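Local coordinates for protein histone-lysine N-methyltransferase, H3 lysine-9 specific SUVH6 (Arabidopsis thaliana, PDB 6A5K) that probably methylates lysine 9 of histone H3 using S-adenosylmethionine as methyl donor, linking this histone mark to non-CG DNA methylation, at residues I314-N317 with A321-G324; T13-H18 with F481-I486. The protein carries 1 engineered substitution. All coordinates share one frame; numbering follows the deposited sequence.

Contact 1: residues I314-N317 with A321-G324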
loop_
_atom_site.group_PDB
_atom_site.type_symbol
_atom_site.label_atom_id
_atom_site.label_comp_id
_atom_site.label_asym_id
_atom_site.label_seq_id
_atom_site.Cartn_x
_atom_site.Cartn_y
_atom_site.Cartn_z
ATOM N N ILE A 314 -10.105 -19.122 -2.580
ATOM C CA ILE A 314 -10.568 -17.827 -2.095
ATOM C C ILE A 314 -9.526 -16.769 -2.426
ATOM O O ILE A 314 -8.403 -16.844 -1.931
ATOM C CB ILE A 314 -10.786 -17.842 -0.560
ATOM C CG1 ILE A 314 -11.636 -19.040 -0.145
ATOM C CG2 ILE A 314 -11.422 -16.543 -0.093
ATOM C CD1 ILE A 314 -13.036 -18.977 -0.665
ATOM N N PRO A 315 -9.881 -15.782 -3.262
ATOM C CA PRO A 315 -8.868 -14.810 -3.699
ATOM C C PRO A 315 -8.540 -13.727 -2.662
ATOM O O PRO A 315 -7.714 -12.858 -2.939
ATOM C CB PRO A 315 -9.503 -14.188 -4.948
ATOM C CG PRO A 315 -10.968 -14.341 -4.733
ATOM C CD PRO A 315 -11.137 -15.649 -4.020
ATOM N N TYR A 316 -9.188 -13.773 -1.503
ATOM C CA TYR A 316 -8.875 -12.862 -0.408
ATOM C C TYR A 316 -8.405 -13.663 0.798
ATOM O O TYR A 316 -8.804 -14.808 0.973
ATOM C CB TYR A 316 -10.099 -12.021 -0.011
ATOM C CG TYR A 316 -10.657 -11.120 -1.094
ATOM C CD1 TYR A 316 -10.034 -9.915 -1.420
ATOM C CD2 TYR A 316 -11.830 -11.456 -1.768
ATOM C CE1 TYR A 316 -10.554 -9.082 -2.404
ATOM C CE2 TYR A 316 -12.354 -10.628 -2.755
ATOM C CZ TYR A 316 -11.715 -9.448 -3.068
ATOM O OH TYR A 316 -12.241 -8.629 -4.050
ATOM N N ASN A 317 -7.571 -13.063 1.643
ATOM C CA ASN A 317 -7.317 -13.645 2.956
ATOM C C ASN A 317 -8.485 -13.335 3.886
ATOM O O ASN A 317 -9.339 -12.513 3.569
ATOM C CB ASN A 317 -6.003 -13.131 3.555
ATOM C CG ASN A 317 -4.784 -13.673 2.831
ATOM O OD1 ASN A 317 -3.964 -12.913 2.321
ATOM N ND2 ASN A 317 -4.668 -14.997 2.774
ATOM N N ALA A 321 -7.810 -8.582 2.836
ATOM C CA ALA A 321 -6.816 -8.216 1.835
ATOM C C ALA A 321 -6.810 -9.201 0.669
ATOM O O ALA A 321 -6.981 -10.405 0.866
ATOM C CB ALA A 321 -5.429 -8.143 2.472
ATOM N N ILE A 322 -6.606 -8.686 -0.542
ATOM C CA ILE A 322 -6.480 -9.532 -1.725
ATOM C C ILE A 322 -5.153 -10.299 -1.643
ATOM O O ILE A 322 -4.135 -9.757 -1.208
ATOM C CB ILE A 322 -6.561 -8.693 -3.033
ATOM C CG1 ILE A 322 -6.726 -9.582 -4.260
ATOM C CG2 ILE A 322 -5.349 -7.764 -3.198
ATOM C CD1 ILE A 322 -6.868 -8.768 -5.561
ATOM N N VAL A 323 -5.174 -11.575 -2.012
ATOM C CA VAL A 323 -3.959 -12.383 -1.957
ATOM C C VAL A 323 -2.994 -11.943 -3.057
ATOM O O VAL A 323 -1.785 -11.819 -2.840
ATOM C CB VAL A 323 -4.274 -13.888 -2.101
ATOM C CG1 VAL A 323 -2.991 -14.706 -2.160
ATOM C CG2 VAL A 323 -5.173 -14.361 -0.950
ATOM N N GLY A 324 -3.546 -11.701 -4.240
ATOM C CA GLY A 324 -2.779 -11.237 -5.377
ATOM C C GLY A 324 -3.715 -10.947 -6.529
ATOM O O GLY A 324 -4.855 -11.428 -6.548
HETATM O O HOH W 1 -6.113 -13.270 -5.207
#
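Tyr316 and Ile322 form a single backbone bridge with CA atoms 4.3 Å apart. Two hydrogen bonds hold it. Val323 N donates to Pro315 O at 3.0 Å in an almost straight bond (178°). Asn317 N donates to Ala321 O at 2.8 Å, nearly along the C=O axis. A water donates to both Pro315 O and Gly324 O, so the Pro315 carbonyl accepts two bonds. The Tyr316 ring edge meets the peptide between Ala321 and Ile322, and CD1 lies 3.6 Å from Ile322 CA. The bridge joins two arms of one loop in the pre-SET region, between helix 305-309 and strand 328-330. Ile329 of that strand touches Pro315, Tyr316 and Ile322. Replacing Tyr316 by an alanine would probably open a gap beside Ile322 and Ile329 and leave the Glu331 carboxylate without its weak hydrogen bond with the tyrosine hydroxyl. On helix 5-29, Glu29 and Arg22 bond Asn317 ND2 and OD1 and so fix the turn of the amide. The Asn317 side chain crosses that of Val323 at about a right angle. Val323 CG2, set beside its own backbone N (chi1 175° puts CG1 anti to that N), lies 3.8 Å from Asn317 OD1.

Contact 2: residues T13-H18 with F481-I486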
loop_
_atom_site.group_PDB
_atom_site.type_symbol
_atom_site.label_atom_id
_atom_site.label_comp_id
_atom_site.label_asym_id
_atom_site.label_seq_id
_atom_site.Cartn_x
_atom_site.Cartn_y
_atom_site.Cartn_z
ATOM N N THR A 13 10.744 -6.101 -4.086
ATOM C CA THR A 13 11.191 -7.121 -3.135
ATOM C C THR A 13 10.190 -7.228 -1.988
ATOM O O THR A 13 9.823 -8.337 -1.572
ATOM C CB THR A 13 12.609 -6.813 -2.595
ATOM O OG1 THR A 13 13.534 -6.785 -3.691
ATOM C CG2 THR A 13 13.061 -7.877 -1.595
ATOM N N LEU A 14 9.732 -6.080 -1.488
ATOM C CA LEU A 14 8.719 -6.094 -0.431
ATOM C C LEU A 14 7.392 -6.671 -0.934
ATOM O O LEU A 14 6.686 -7.375 -0.203
ATOM C CB LEU A 14 8.495 -4.689 0.135
ATOM C CG LEU A 14 9.677 -4.021 0.844
ATOM C CD1 LEU A 14 9.290 -2.614 1.323
ATOM C CD2 LEU A 14 10.148 -4.871 1.995
ATOM N N ARG A 15 7.066 -6.367 -2.187
ATOM C CA ARG A 15 5.833 -6.847 -2.809
ATOM C C ARG A 15 5.875 -8.376 -2.933
ATOM O O ARG A 15 4.901 -9.075 -2.613
ATOM C CB ARG A 15 5.648 -6.169 -4.178
ATOM C CG ARG A 15 4.251 -6.228 -4.751
ATOM C CD ARG A 15 4.135 -5.332 -5.989
ATOM N NE ARG A 15 4.350 -3.922 -5.670
ATOM C CZ ARG A 15 5.021 -3.078 -6.449
ATOM N NH1 ARG A 15 5.547 -3.499 -7.590
ATOM N NH2 ARG A 15 5.164 -1.810 -6.093
ATOM N N LEU A 16 7.018 -8.892 -3.378
ATOM C CA LEU A 16 7.245 -10.329 -3.466
ATOM C C LEU A 16 7.112 -10.986 -2.088
ATOM O O LEU A 16 6.425 -12.001 -1.927
ATOM C CB LEU A 16 8.626 -10.610 -4.059
ATOM C CG LEU A 16 8.980 -12.069 -4.342
ATOM C CD1 LEU A 16 8.127 -12.615 -5.493
ATOM C CD2 LEU A 16 10.474 -12.209 -4.640
ATOM N N PHE A 17 7.765 -10.388 -1.093
ATOM C CA PHE A 17 7.679 -10.882 0.277
ATOM C C PHE A 17 6.230 -10.998 0.766
ATOM O O PHE A 17 5.809 -12.049 1.270
ATOM C CB PHE A 17 8.469 -9.971 1.221
ATOM C CG PHE A 17 8.265 -10.292 2.668
ATOM C CD1 PHE A 17 8.877 -11.397 3.239
ATOM C CD2 PHE A 17 7.462 -9.489 3.464
ATOM C CE1 PHE A 17 8.698 -11.696 4.576
ATOM C CE2 PHE A 17 7.279 -9.783 4.803
ATOM C CZ PHE A 17 7.896 -10.892 5.358
ATOM N N HIS A 18 5.456 -9.927 0.609
ATOM C CA HIS A 18 4.076 -9.966 1.087
ATOM C C HIS A 18 3.212 -10.922 0.271
ATOM O O HIS A 18 2.280 -11.538 0.807
ATOM C CB HIS A 18 3.479 -8.555 1.105
ATOM C CG HIS A 18 3.926 -7.756 2.288
ATOM N ND1 HIS A 18 3.386 -7.934 3.545
ATOM C CD2 HIS A 18 4.900 -6.827 2.423
ATOM C CE1 HIS A 18 3.995 -7.129 4.399
ATOM N NE2 HIS A 18 4.922 -6.450 3.747
ATOM N N PHE A 481 -6.732 -1.735 -5.981
ATOM C CA PHE A 481 -6.107 -2.331 -4.800
ATOM C C PHE A 481 -4.684 -1.795 -4.601
ATOM O O PHE A 481 -3.974 -1.533 -5.571
ATOM C CB PHE A 481 -6.038 -3.859 -4.928
ATOM C CG PHE A 481 -7.357 -4.555 -4.745
ATOM C CD1 PHE A 481 -8.230 -4.707 -5.818
ATOM C CD2 PHE A 481 -7.712 -5.075 -3.511
ATOM C CE1 PHE A 481 -9.445 -5.353 -5.655
ATOM C CE2 PHE A 481 -8.931 -5.727 -3.344
ATOM C CZ PHE A 481 -9.786 -5.868 -4.409
ATOM N N ALA A 482 -4.264 -1.662 -3.346
ATOM C CA ALA A 482 -2.877 -1.292 -3.038
ATOM C C ALA A 482 -1.902 -2.446 -3.291
ATOM O O ALA A 482 -2.172 -3.587 -2.910
ATOM C CB ALA A 482 -2.768 -0.823 -1.585
ATOM N N GLN A 483 -0.764 -2.156 -3.921
ATOM C CA GLN A 483 0.287 -3.166 -4.064
ATOM C C GLN A 483 1.554 -2.817 -3.267
ATOM O O GLN A 483 2.609 -3.420 -3.464
ATOM C CB GLN A 483 0.627 -3.400 -5.547
ATOM C CG GLN A 483 1.148 -2.194 -6.331
ATOM C CD GLN A 483 1.627 -2.594 -7.725
ATOM O OE1 GLN A 483 1.353 -3.702 -8.192
ATOM N NE2 GLN A 483 2.357 -1.702 -8.384
ATOM N N ASP A 484 1.428 -1.848 -2.361
ATOM C CA ASP A 484 2.429 -1.562 -1.335
ATOM C C ASP A 484 1.717 -1.351 -0.008
ATOM O O ASP A 484 0.509 -1.142 0.020
ATOM C CB ASP A 484 3.236 -0.295 -1.637
ATOM C CG ASP A 484 3.886 -0.310 -3.000
ATOM O OD1 ASP A 484 3.737 0.700 -3.724
ATOM O OD2 ASP A 484 4.573 -1.298 -3.331
ATOM N N ASN A 485 2.474 -1.387 1.082
ATOM C CA ASN A 485 2.047 -0.713 2.300
ATOM C C ASN A 485 2.284 0.778 2.091
ATOM O O ASN A 485 3.423 1.230 2.091
ATOM C CB ASN A 485 2.810 -1.227 3.519
ATOM C CG ASN A 485 2.437 -2.651 3.879
ATOM O OD1 ASN A 485 1.265 -2.963 4.102
ATOM N ND2 ASN A 485 3.436 -3.527 3.936
ATOM N N ILE A 486 1.213 1.536 1.890
ATOM C CA ILE A 486 1.349 2.933 1.485
ATOM C C ILE A 486 1.389 3.869 2.696
ATOM O O ILE A 486 0.542 3.776 3.573
ATOM C CB ILE A 486 0.194 3.350 0.551
ATOM C CG1 ILE A 486 0.056 2.352 -0.607
ATOM C CG2 ILE A 486 0.421 4.758 0.020
ATOM C CD1 ILE A 486 -1.146 2.645 -1.540
#
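Arg15 reaches from its helix to Gln483 and Asp484 with two neighbouring N-H groups. NE donates to Gln483 O at 2.9 Å, from above the carbonyl plane. NH2 forms a salt bridge to Asp484 OD2, also at 2.9 Å, on the syn side of the carboxylate. Both acceptors lie near the guanidinium plane. The carboxylate is turned 38° from that plane. The Gln483 amide stacks on one guanidinium face, 10° from parallel, with NE2 3.6 Å from Arg15 CZ. A bend at chi3 (-63°) in the otherwise extended arginine chain brings the group to this place. Gln483 NE2 bonds to Pro459 O, which probably helps hold the amide flat over the arginine. One turn further along the helix, His18 points toward Asn485, its ring nearly perpendicular to the amide. His18 NE2 lies 3.3 Å from Asn485 ND2. Asn485 OD1 accepts from Ile375 N, and His18 NE2 has a weak hydrogen bond with Glu83. Phe17 CD2 lies over one face of the imidazole, toward its rim. The contact docks the long N-terminal helix 5-29, which also packs on helices 44-54 and 81-87, against the loop that leaves strand 477-482 in the SET domain.

How the contacts relate
Contact 1 is buried and local, made within one pre-SET loop. Contact 2 joins parts of the chain more than 460 residues apart. Its residues are mostly partly exposed, although its centre lies nearer the middle of the chain. The chemistry follows this difference: main-chain bonds and apolar packing in contact 1, charged and amide side chains in contact 2. Both involve helix 5-29. It supplies residues 13-18 of contact 2, and residues further along it hold the 314-317 segment of contact 1, among them Gln26, which bonds Ile314 O. The centres are 13 Å apart, and the two meet through Phe481, whose CD2 lies 3.6 Å from Ile322 CG2. The helix thus borders both the pre-SET loop and the SET domain.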